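Long-range contact in alpha-fucosidase GH29 (Fusarium graminearum, PDB 4PSR), which hydrolyses alpha-L-fucosidic linkages and probably removes alpha-1,6-linked fucose from the N-acetylglucosamine at the reducing end of glycoprotein glycans: residues Y320-S334 with F394-T408. Sequence-based numbering, arbitrary orientation. Where two conformers were deposited one is given.
Sequences YSSKAMVHSLLDRVS and FTAPLQGNSSDIRFT. With NAG (2-acetamido-2-deoxy-beta-D-glucopyranose), chain E.
Pro397 sets its CD over the centre of one face of the Tyr320 ring, 3.3 Å from the centroid and 9° off the normal, which meets the definition of a CH-pi contact, with CG beside it. The same proline rests its CG on Ala324 CB at 3.6 Å, and Met325 CE touches its CB and CG. Next along the chain, Leu398 crosses Asp331, and Leu398 CD2 lies 3.7 Å from Asp331 CB; CG anti to the backbone N carries that methyl to the helix. Helix 322-334 is the segment between the seventh and eighth strands of the TIM barrel, while 405-408 belongs to the antiparallel sheet of the C-terminal domain, so the contact joins the two domains. Strand and helix axes approach to 7.7 Å. The polar edge begins at His327, whose ND1 accepts from Gly400 N (2.9 Å, 156°); with NE2 bonded to Leu483 O, both ring nitrogens are engaged and the ring's rotation is fixed. Beside this anchor, Asn401 carries N-linked NAG. Farther down, Arg406 NE forms a salt bridge to Asp331 OD1, at 2.8 Å, on its anti lone pair, with carboxylate and guanidinium planes 60° apart. Asp331 OD2 is left to Arg332, which grips it side-on through NE and NH1, and to Lys335. One water bridges Arg332 NH1 and Leu398 N; another links Ser321 OG to Gln399 OE1.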
ATOM      1  N   TYR A 320       2.786  -2.807  17.128  1.00 12.27           N
ATOM      2  CA  TYR A 320       2.574  -4.194  16.736  1.00 12.30           C
ATOM      3  C   TYR A 320       3.884  -4.946  16.592  1.00 12.51           C
ATOM      4  O   TYR A 320       4.969  -4.368  16.646  1.00 13.58           O
ATOM      5  CB  TYR A 320       1.770  -4.252  15.459  1.00 16.30           C
ATOM      6  CG  TYR A 320       0.342  -3.802  15.666  1.00 21.15           C
ATOM      7  CD1 TYR A 320      -0.438  -4.336  16.687  1.00 19.05           C
ATOM      8  CD2 TYR A 320      -0.207  -2.824  14.871  1.00 24.95           C
ATOM      9  CE1 TYR A 320      -1.758  -3.925  16.892  1.00 22.38           C
ATOM     10  CE2 TYR A 320      -1.538  -2.404  15.054  1.00 21.39           C
ATOM     11  CZ  TYR A 320      -2.298  -2.956  16.077  1.00 20.99           C
ATOM     12  OH  TYR A 320      -3.619  -2.560  16.301  1.00 29.37           O
ATOM     13  N   SER A 321       3.783  -6.265  16.454  1.00 13.47           N
ATOM     14  CA  SER A 321       4.945  -7.120  16.416  1.00 12.40           C
ATOM     15  C   SER A 321       5.555  -7.247  15.012  1.00 13.77           C
ATOM     16  O   SER A 321       4.899  -7.005  13.992  1.00 12.83           O
ATOM     17  CB  SER A 321       4.562  -8.534  16.871  1.00 15.66           C
ATOM     18  OG  SER A 321       3.668  -9.150  15.955  1.00 16.90           O
ATOM     19  N   SER A 322       6.835  -7.611  14.996  0.78 12.59           N
ATOM     20  CA  SER A 322       7.549  -7.963  13.765  0.78 14.24           C
ATOM     21  C   SER A 322       6.775  -9.015  12.975  0.78 13.70           C
ATOM     22  O   SER A 322       6.621  -8.905  11.772  0.78 12.48           O
ATOM     23  CB  SER A 322       8.953  -8.463  14.127  0.78 13.23           C
ATOM     24  OG  SER A 322       9.648  -7.460  14.839  0.78 15.47           O
ATOM     25  N   LYS A 323       6.292 -10.039  13.662  1.00 13.43           N
ATOM     26  CA  LYS A 323       5.560 -11.125  13.044  1.00 12.48           C
ATOM     27  C   LYS A 323       4.347 -10.603  12.303  1.00 13.98           C
ATOM     28  O   LYS A 323       4.131 -10.975  11.146  1.00 13.03           O
ATOM     29  CB  LYS A 323       5.171 -12.188  14.085  1.00 13.70           C
ATOM     30  CG  LYS A 323       4.364 -13.356  13.511  1.00 17.90           C
ATOM     31  CD  LYS A 323       3.920 -14.336  14.604  1.00 24.07           C
ATOM     32  CE  LYS A 323       5.097 -15.032  15.252  1.00 39.26           C
ATOM     33  NZ  LYS A 323       5.899 -15.806  14.274  1.00 49.53           N
ATOM     34  N   ALA A 324       3.568  -9.736  12.942  1.00 12.15           N
ATOM     35  CA  ALA A 324       2.389  -9.176  12.310  1.00 12.57           C
ATOM     36  C   ALA A 324       2.758  -8.385  11.053  1.00 11.92           C
ATOM     37  O   ALA A 324       2.043  -8.436  10.055  1.00 11.85           O
ATOM     38  CB  ALA A 324       1.637  -8.263  13.294  1.00 13.62           C
ATOM     39  N   MET A 325       3.849  -7.622  11.117  1.00 12.33           N
ATOM     40  CA  MET A 325       4.253  -6.853   9.947  1.00 11.60           C
ATOM     41  C   MET A 325       4.673  -7.735   8.786  1.00  9.95           C
ATOM     42  O   MET A 325       4.300  -7.462   7.640  1.00 10.76           O
ATOM     43  CB  MET A 325       5.339  -5.840  10.304  1.00 13.10           C
ATOM     44  CG  MET A 325       4.925  -4.784  11.334  1.00 15.20           C
ATOM     45  SD  MET A 325       3.597  -3.695  10.821  1.00 16.47           S
ATOM     46  CE  MET A 325       2.226  -4.581  11.518  1.00 14.61           C
ATOM     47  N   VAL A 326       5.437  -8.789   9.087  1.00  9.49           N
ATOM     48  CA  VAL A 326       5.879  -9.696   8.039  1.00  9.97           C
ATOM     49  C   VAL A 326       4.705 -10.491   7.465  1.00 10.00           C
ATOM     50  O   VAL A 326       4.589 -10.622   6.239  1.00 11.69           O
ATOM     51  CB  VAL A 326       6.986 -10.624   8.550  1.00 11.04           C
ATOM     52  CG1 VAL A 326       7.250 -11.786   7.596  1.00 11.72           C
ATOM     53  CG2 VAL A 326       8.275  -9.802   8.772  1.00 11.89           C
ATOM     54  N   HIS A 327       3.860 -11.075   8.321  1.00 10.97           N
ATOM     55  CA  HIS A 327       2.670 -11.775   7.823  1.00 11.11           C
ATOM     56  C   HIS A 327       1.759 -10.855   7.008  1.00 10.75           C
ATOM     57  O   HIS A 327       1.193 -11.267   6.003  1.00 10.81           O
ATOM     58  CB  HIS A 327       1.904 -12.419   8.975  1.00 11.13           C
ATOM     59  CG  HIS A 327       2.646 -13.535   9.625  1.00 11.39           C
ATOM     60  ND1 HIS A 327       2.080 -14.314  10.607  1.00 11.73           N
ATOM     61  CD2 HIS A 327       3.904 -14.004   9.434  1.00 11.56           C
ATOM     62  CE1 HIS A 327       2.960 -15.225  10.990  1.00 10.50           C
ATOM     63  NE2 HIS A 327       4.074 -15.058  10.293  1.00 11.49           N
ATOM     64  N   SER A 328       1.644  -9.603   7.436  1.00 10.61           N
ATOM     65  CA  SER A 328       0.822  -8.642   6.713  1.00 11.43           C
ATOM     66  C   SER A 328       1.423  -8.402   5.324  1.00 11.75           C
ATOM     67  O   SER A 328       0.699  -8.377   4.347  1.00 10.57           O
ATOM     68  CB  SER A 328       0.666  -7.342   7.491  1.00 13.05           C
ATOM     69  OG  SER A 328      -0.129  -7.567   8.656  1.00 12.92           O
ATOM     70  N   LEU A 329       2.743  -8.195   5.252  1.00  9.95           N
ATOM     71  CA  LEU A 329       3.398  -8.000   3.971  1.00  9.86           C
ATOM     72  C   LEU A 329       3.112  -9.178   3.028  1.00 10.06           C
ATOM     73  O   LEU A 329       2.779  -8.986   1.868  1.00 10.04           O
ATOM     74  CB  LEU A 329       4.901  -7.827   4.189  1.00 10.56           C
ATOM     75  CG  LEU A 329       5.738  -7.769   2.905  1.00 10.03           C
ATOM     76  CD1 LEU A 329       5.326  -6.589   2.024  1.00 12.27           C
ATOM     77  CD2 LEU A 329       7.213  -7.695   3.264  1.00 11.87           C
ATOM     78  N   LEU A 330       3.307 -10.403   3.527  1.00  9.82           N
ATOM     79  CA  LEU A 330       3.090 -11.579   2.692  1.00  9.83           C
ATOM     80  C   LEU A 330       1.649 -11.657   2.195  1.00 10.81           C
ATOM     81  O   LEU A 330       1.394 -11.992   1.027  1.00 11.06           O
ATOM     82  CB  LEU A 330       3.461 -12.845   3.464  1.00 11.66           C
ATOM     83  CG  LEU A 330       4.960 -12.987   3.793  1.00 10.97           C
ATOM     84  CD1 LEU A 330       5.169 -13.990   4.909  1.00 12.59           C
ATOM     85  CD2 LEU A 330       5.770 -13.369   2.543  1.00 11.65           C
ATOM     86  N   ASP A 331       0.700 -11.355   3.081  1.00  9.40           N
ATOM     87  CA  ASP A 331      -0.689 -11.312   2.695  1.00  9.63           C
ATOM     88  C   ASP A 331      -0.939 -10.318   1.566  1.00  9.55           C
ATOM     89  O   ASP A 331      -1.560 -10.662   0.576  1.00 11.37           O
ATOM     90  CB  ASP A 331      -1.540 -11.011   3.925  1.00 11.98           C
ATOM     91  CG  ASP A 331      -3.017 -11.171   3.657  1.00 11.66           C
ATOM     92  OD1 ASP A 331      -3.498 -12.327   3.598  1.00 13.12           O
ATOM     93  OD2 ASP A 331      -3.756 -10.151   3.562  1.00 12.02           O
ATOM     94  N   ARG A 332      -0.463  -9.088   1.709  0.81  9.51           N
ATOM     95  CA  ARG A 332      -0.716  -8.078   0.677  0.81 10.20           C
ATOM     96  C   ARG A 332      -0.087  -8.465  -0.648  0.81 10.44           C
ATOM     97  O   ARG A 332      -0.704  -8.331  -1.704  0.81 10.92           O
ATOM     98  CB  ARG A 332      -0.211  -6.679   1.069  0.81 11.25           C
ATOM     99  CG  ARG A 332      -0.672  -6.100   2.431  0.81 11.19           C
ATOM    100  CD  ARG A 332      -2.159  -6.244   2.695  0.81 10.94           C
ATOM    101  NE  ARG A 332      -2.532  -7.315   3.620  0.81 12.26           N
ATOM    102  CZ  ARG A 332      -2.515  -7.236   4.944  0.81 13.37           C
ATOM    103  NH1 ARG A 332      -2.899  -8.307   5.655  0.81 11.77           N
ATOM    104  NH2 ARG A 332      -2.078  -6.138   5.568  0.81 12.38           N
ATOM    105  N   VAL A 333       1.142  -8.959  -0.605  1.00  9.97           N
ATOM    106  CA  VAL A 333       1.851  -9.306  -1.820  1.00  9.03           C
ATOM    107  C   VAL A 333       1.152 -10.465  -2.532  1.00 11.62           C
ATOM    108  O   VAL A 333       1.064 -10.476  -3.756  1.00 10.76           O
ATOM    109  CB  VAL A 333       3.316  -9.613  -1.515  1.00 11.83           C
ATOM    110  CG1 VAL A 333       4.005 -10.267  -2.676  1.00 16.40           C
ATOM    111  CG2 VAL A 333       4.059  -8.350  -1.065  1.00 10.62           C
ATOM    112  N   SER A 334       0.646 -11.429  -1.764  1.00 10.20           N
ATOM    113  CA  SER A 334      -0.053 -12.578  -2.343  1.00  9.92           C
ATOM    114  C   SER A 334      -1.361 -12.172  -3.036  1.00 12.21           C
ATOM    115  O   SER A 334      -1.873 -12.895  -3.905  1.00 11.72           O
ATOM    116  CB  SER A 334      -0.352 -13.631  -1.266  1.00 10.47           C
ATOM    117  OG  SER A 334      -1.439 -13.276  -0.416  1.00 10.63           O
ATOM    118  N   PHE A 394     -10.138  -1.703  10.029  1.00 69.39           N
ATOM    119  CA  PHE A 394      -8.985  -2.350  10.647  1.00 40.68           C
ATOM    120  C   PHE A 394      -9.148  -2.458  12.163  1.00 43.34           C
ATOM    121  O   PHE A 394      -9.562  -1.503  12.821  1.00 60.68           O
ATOM    122  CB  PHE A 394      -7.744  -1.515  10.322  1.00 39.05           C
ATOM    123  CG  PHE A 394      -6.448  -2.141  10.739  1.00 41.49           C
ATOM    124  CD1 PHE A 394      -5.917  -3.197  10.031  1.00 33.16           C
ATOM    125  CD2 PHE A 394      -5.745  -1.646  11.822  1.00 38.10           C
ATOM    126  CE1 PHE A 394      -4.725  -3.766  10.405  1.00 26.38           C
ATOM    127  CE2 PHE A 394      -4.541  -2.208  12.197  1.00 34.31           C
ATOM    128  CZ  PHE A 394      -4.029  -3.269  11.473  1.00 27.67           C
ATOM    129  N   THR A 395      -8.811  -3.623  12.706  1.00 36.60           N
ATOM    130  CA  THR A 395      -8.825  -3.854  14.145  1.00 42.69           C
ATOM    131  C   THR A 395      -7.412  -4.149  14.654  1.00 47.58           C
ATOM    132  O   THR A 395      -6.941  -3.550  15.620  1.00 40.01           O
ATOM    133  CB  THR A 395      -9.750  -5.030  14.491  1.00 57.57           C
ATOM    134  OG1 THR A 395     -11.049  -4.787  13.936  1.00 65.67           O
ATOM    135  CG2 THR A 395      -9.864  -5.211  16.000  1.00 46.25           C
ATOM    136  N   ALA A 396      -6.745  -5.087  13.995  1.00 30.53           N
ATOM    137  CA  ALA A 396      -5.388  -5.470  14.341  1.00 26.86           C
ATOM    138  C   ALA A 396      -4.791  -6.152  13.112  1.00 18.72           C
ATOM    139  O   ALA A 396      -5.522  -6.639  12.253  1.00 24.44           O
ATOM    140  CB  ALA A 396      -5.377  -6.410  15.545  1.00 31.07           C
ATOM    141  N   PRO A 397      -3.468  -6.130  12.988  1.00 20.38           N
ATOM    142  CA  PRO A 397      -2.859  -6.744  11.801  1.00 21.19           C
ATOM    143  C   PRO A 397      -2.897  -8.267  11.810  1.00 19.25           C
ATOM    144  O   PRO A 397      -2.872  -8.855  12.894  1.00 23.21           O
ATOM    145  CB  PRO A 397      -1.414  -6.248  11.863  1.00 20.73           C
ATOM    146  CG  PRO A 397      -1.179  -5.995  13.325  1.00 22.64           C
ATOM    147  CD  PRO A 397      -2.474  -5.474  13.852  1.00 25.01           C
ATOM    148  N   LEU A 398      -2.952  -8.869  10.629  1.00 20.04           N
ATOM    149  CA  LEU A 398      -2.861 -10.333  10.487  1.00 14.98           C
ATOM    150  C   LEU A 398      -1.657 -10.930  11.177  1.00 14.72           C
ATOM    151  O   LEU A 398      -0.517 -10.518  10.950  1.00 16.52           O
ATOM    152  CB  LEU A 398      -2.752 -10.731   9.023  1.00 18.09           C
ATOM    153  CG  LEU A 398      -2.551 -12.225   8.722  1.00 16.61           C
ATOM    154  CD1 LEU A 398      -3.847 -12.948   9.027  1.00 21.84           C
ATOM    155  CD2 LEU A 398      -2.137 -12.467   7.280  1.00 20.42           C
ATOM    156  N   GLN A 399      -1.939 -11.957  11.953  1.00 14.24           N
ATOM    157  CA  GLN A 399      -0.917 -12.829  12.485  1.00 16.00           C
ATOM    158  C   GLN A 399      -1.375 -14.241  12.230  1.00 17.68           C
ATOM    159  O   GLN A 399      -2.407 -14.673  12.725  1.00 19.89           O
ATOM    160  CB  GLN A 399      -0.755 -12.619  13.981  1.00 20.60           C
ATOM    161  CG  GLN A 399      -0.127 -11.310  14.365  1.00 34.91           C
ATOM    162  CD  GLN A 399       0.424 -11.342  15.774  1.00 55.00           C
ATOM    163  OE1 GLN A 399       1.210 -12.225  16.122  1.00 35.93           O
ATOM    164  NE2 GLN A 399       0.006 -10.386  16.596  1.00 48.80           N
ATOM    165  N   GLY A 400      -0.614 -14.961  11.418  1.00 12.98           N
ATOM    166  CA  GLY A 400      -0.905 -16.342  11.109  1.00 13.18           C
ATOM    167  C   GLY A 400      -0.032 -17.320  11.878  1.00 13.64           C
ATOM    168  O   GLY A 400       0.725 -16.957  12.778  1.00 14.99           O
ATOM    169  N   ASN A 401      -0.190 -18.584  11.523  1.00 14.97           N
ATOM    170  CA  ASN A 401       0.578 -19.663  12.109  1.00 13.62           C
ATOM    171  C   ASN A 401       0.803 -20.774  11.081  1.00 16.80           C
ATOM    172  O   ASN A 401       0.559 -20.591   9.868  1.00 14.22           O
ATOM    173  CB  ASN A 401      -0.101 -20.170  13.398  1.00 15.22           C
ATOM    174  CG  ASN A 401      -1.486 -20.781  13.158  1.00 15.26           C
ATOM    175  OD1 ASN A 401      -1.841 -21.160  12.058  1.00 16.34           O
ATOM    176  ND2 ASN A 401      -2.253 -20.934  14.243  1.00 18.32           N
ATOM    177  N   SER A 402       1.248 -21.939  11.552  1.00 14.45           N
ATOM    178  CA  SER A 402       1.553 -23.029  10.637  1.00 17.45           C
ATOM    179  C   SER A 402       0.354 -23.545   9.840  1.00 15.93           C
ATOM    180  O   SER A 402       0.534 -24.291   8.881  1.00 18.53           O
ATOM    181  CB  SER A 402       2.212 -24.182  11.400  1.00 17.86           C
ATOM    182  OG  SER A 402       1.257 -24.806  12.243  1.00 20.18           O
ATOM    183  N   SER A 403      -0.860 -23.132  10.210  1.00 16.03           N
ATOM    184  CA  SER A 403      -2.067 -23.495   9.468  1.00 16.45           C
ATOM    185  C   SER A 403      -2.305 -22.652   8.201  1.00 14.32           C
ATOM    186  O   SER A 403      -3.192 -22.943   7.408  1.00 16.76           O
ATOM    187  CB  SER A 403      -3.301 -23.343  10.368  1.00 20.35           C
ATOM    188  OG  SER A 403      -3.283 -24.279  11.448  1.00 22.34           O
ATOM    189  N   ASP A 404      -1.486 -21.616   8.018  1.00 12.29           N
ATOM    190  CA  ASP A 404      -1.712 -20.605   6.976  1.00 14.33           C
ATOM    191  C   ASP A 404      -0.601 -20.614   5.951  1.00 13.50           C
ATOM    192  O   ASP A 404       0.574 -20.692   6.314  1.00 13.50           O
ATOM    193  CB  ASP A 404      -1.779 -19.210   7.592  1.00 13.42           C
ATOM    194  CG  ASP A 404      -2.837 -19.096   8.665  1.00 12.75           C
ATOM    195  OD1 ASP A 404      -4.025 -19.287   8.302  1.00 14.04           O
ATOM    196  OD2 ASP A 404      -2.465 -18.761   9.813  1.00 14.92           O
ATOM    197  N   ILE A 405      -0.970 -20.567   4.676  0.60 12.70           N
ATOM    198  CA  ILE A 405      -0.004 -20.353   3.610  0.60 12.21           C
ATOM    199  C   ILE A 405      -0.416 -19.216   2.681  0.60 10.97           C
ATOM    200  O   ILE A 405      -1.609 -18.937   2.477  0.60 10.41           O
ATOM    201  CB  ILE A 405       0.276 -21.634   2.781  0.60 12.88           C
ATOM    202  CG1 ILE A 405      -1.021 -22.220   2.220  0.60 12.24           C
ATOM    203  CG2 ILE A 405       1.026 -22.655   3.636  0.60 15.08           C
ATOM    204  CD1 ILE A 405      -0.825 -23.439   1.333  0.60 14.09           C
ATOM    205  N   ARG A 406       0.601 -18.556   2.133  1.00 11.04           N
ATOM    206  CA  ARG A 406       0.426 -17.500   1.126  1.00 11.02           C
ATOM    207  C   ARG A 406       1.276 -17.861  -0.096  1.00 11.60           C
ATOM    208  O   ARG A 406       2.411 -18.340   0.031  1.00 11.98           O
ATOM    209  CB  ARG A 406       0.831 -16.133   1.669  1.00 11.72           C
ATOM    210  CG  ARG A 406      -0.060 -15.648   2.828  1.00 11.11           C
ATOM    211  CD  ARG A 406      -1.481 -15.424   2.373  1.00 10.35           C
ATOM    212  NE  ARG A 406      -2.359 -14.901   3.425  1.00 12.22           N
ATOM    213  CZ  ARG A 406      -3.022 -15.647   4.293  1.00 14.12           C
ATOM    214  NH1 ARG A 406      -2.924 -16.966   4.298  1.00 13.19           N
ATOM    215  NH2 ARG A 406      -3.802 -15.059   5.191  1.00 13.12           N
ATOM    216  N   PHE A 407       0.732 -17.637  -1.274  1.00 11.02           N
ATOM    217  CA  PHE A 407       1.383 -18.019  -2.522  1.00 10.51           C
ATOM    218  C   PHE A 407       1.975 -16.803  -3.240  1.00 12.06           C
ATOM    219  O   PHE A 407       1.377 -15.713  -3.246  1.00 11.41           O
ATOM    220  CB  PHE A 407       0.351 -18.640  -3.464  1.00 11.71           C
ATOM    221  CG  PHE A 407      -0.297 -19.898  -2.945  1.00 11.01           C
ATOM    222  CD1 PHE A 407       0.451 -21.069  -2.773  1.00 14.21           C
ATOM    223  CD2 PHE A 407      -1.644 -19.924  -2.689  1.00 12.49           C
ATOM    224  CE1 PHE A 407      -0.169 -22.233  -2.333  1.00 13.95           C
ATOM    225  CE2 PHE A 407      -2.266 -21.093  -2.236  1.00 14.26           C
ATOM    226  CZ  PHE A 407      -1.526 -22.245  -2.069  1.00 13.63           C
ATOM    227  N   THR A 408       3.105 -16.998  -3.906  1.00 12.50           N
ATOM    228  CA  THR A 408       3.609 -16.045  -4.892  1.00  9.56           C
ATOM    229  C   THR A 408       4.244 -16.895  -6.001  1.00 13.42           C
ATOM    230  O   THR A 408       4.495 -18.092  -5.790  1.00 13.11           O
ATOM    231  CB  THR A 408       4.675 -15.102  -4.312  1.00 11.01           C
ATOM    232  OG1 THR A 408       5.681 -15.883  -3.648  1.00 11.43           O
ATOM    233  CG2 THR A 408       4.086 -14.078  -3.333  1.00 10.65           C
TER
HETATM  234  C1  NAG E 608      -3.480 -21.670  14.238  1.00 17.33           C
HETATM  235  C2  NAG E 608      -3.590 -22.603  15.433  1.00 19.66           C
HETATM  236  C3  NAG E 608      -4.902 -23.374  15.360  1.00 21.75           C
HETATM  237  C4  NAG E 608      -6.066 -22.401  15.242  1.00 19.68           C
HETATM  238  C5  NAG E 608      -5.836 -21.423  14.088  1.00 18.88           C
HETATM  239  C6  NAG E 608      -6.893 -20.345  14.024  1.00 20.17           C
HETATM  240  C7  NAG E 608      -1.565 -23.526  16.478  1.00 35.83           C
HETATM  241  C8  NAG E 608      -0.455 -24.527  16.354  1.00 46.98           C
HETATM  242  N2  NAG E 608      -2.456 -23.516  15.482  1.00 23.72           N
HETATM  243  O3  NAG E 608      -5.058 -24.163  16.538  1.00 27.94           O
HETATM  244  O4  NAG E 608      -7.277 -23.101  14.994  1.00 23.97           O
HETATM  245  O5  NAG E 608      -4.579 -20.757  14.245  1.00 16.71           O
HETATM  246  O6  NAG E 608      -6.908 -19.567  15.216  1.00 22.91           O
HETATM  247  O7  NAG E 608      -1.653 -22.772  17.439  1.00 53.28           O
HETATM  248  O   HOH W   1       3.330 -11.709  17.765  1.00 36.23           O
HETATM  249  O   HOH W   2      -3.812  -7.283   8.377  1.00 19.37           O
HETATM  250  O   HOH W   3      -0.801 -15.198  -4.880  1.00 11.95           O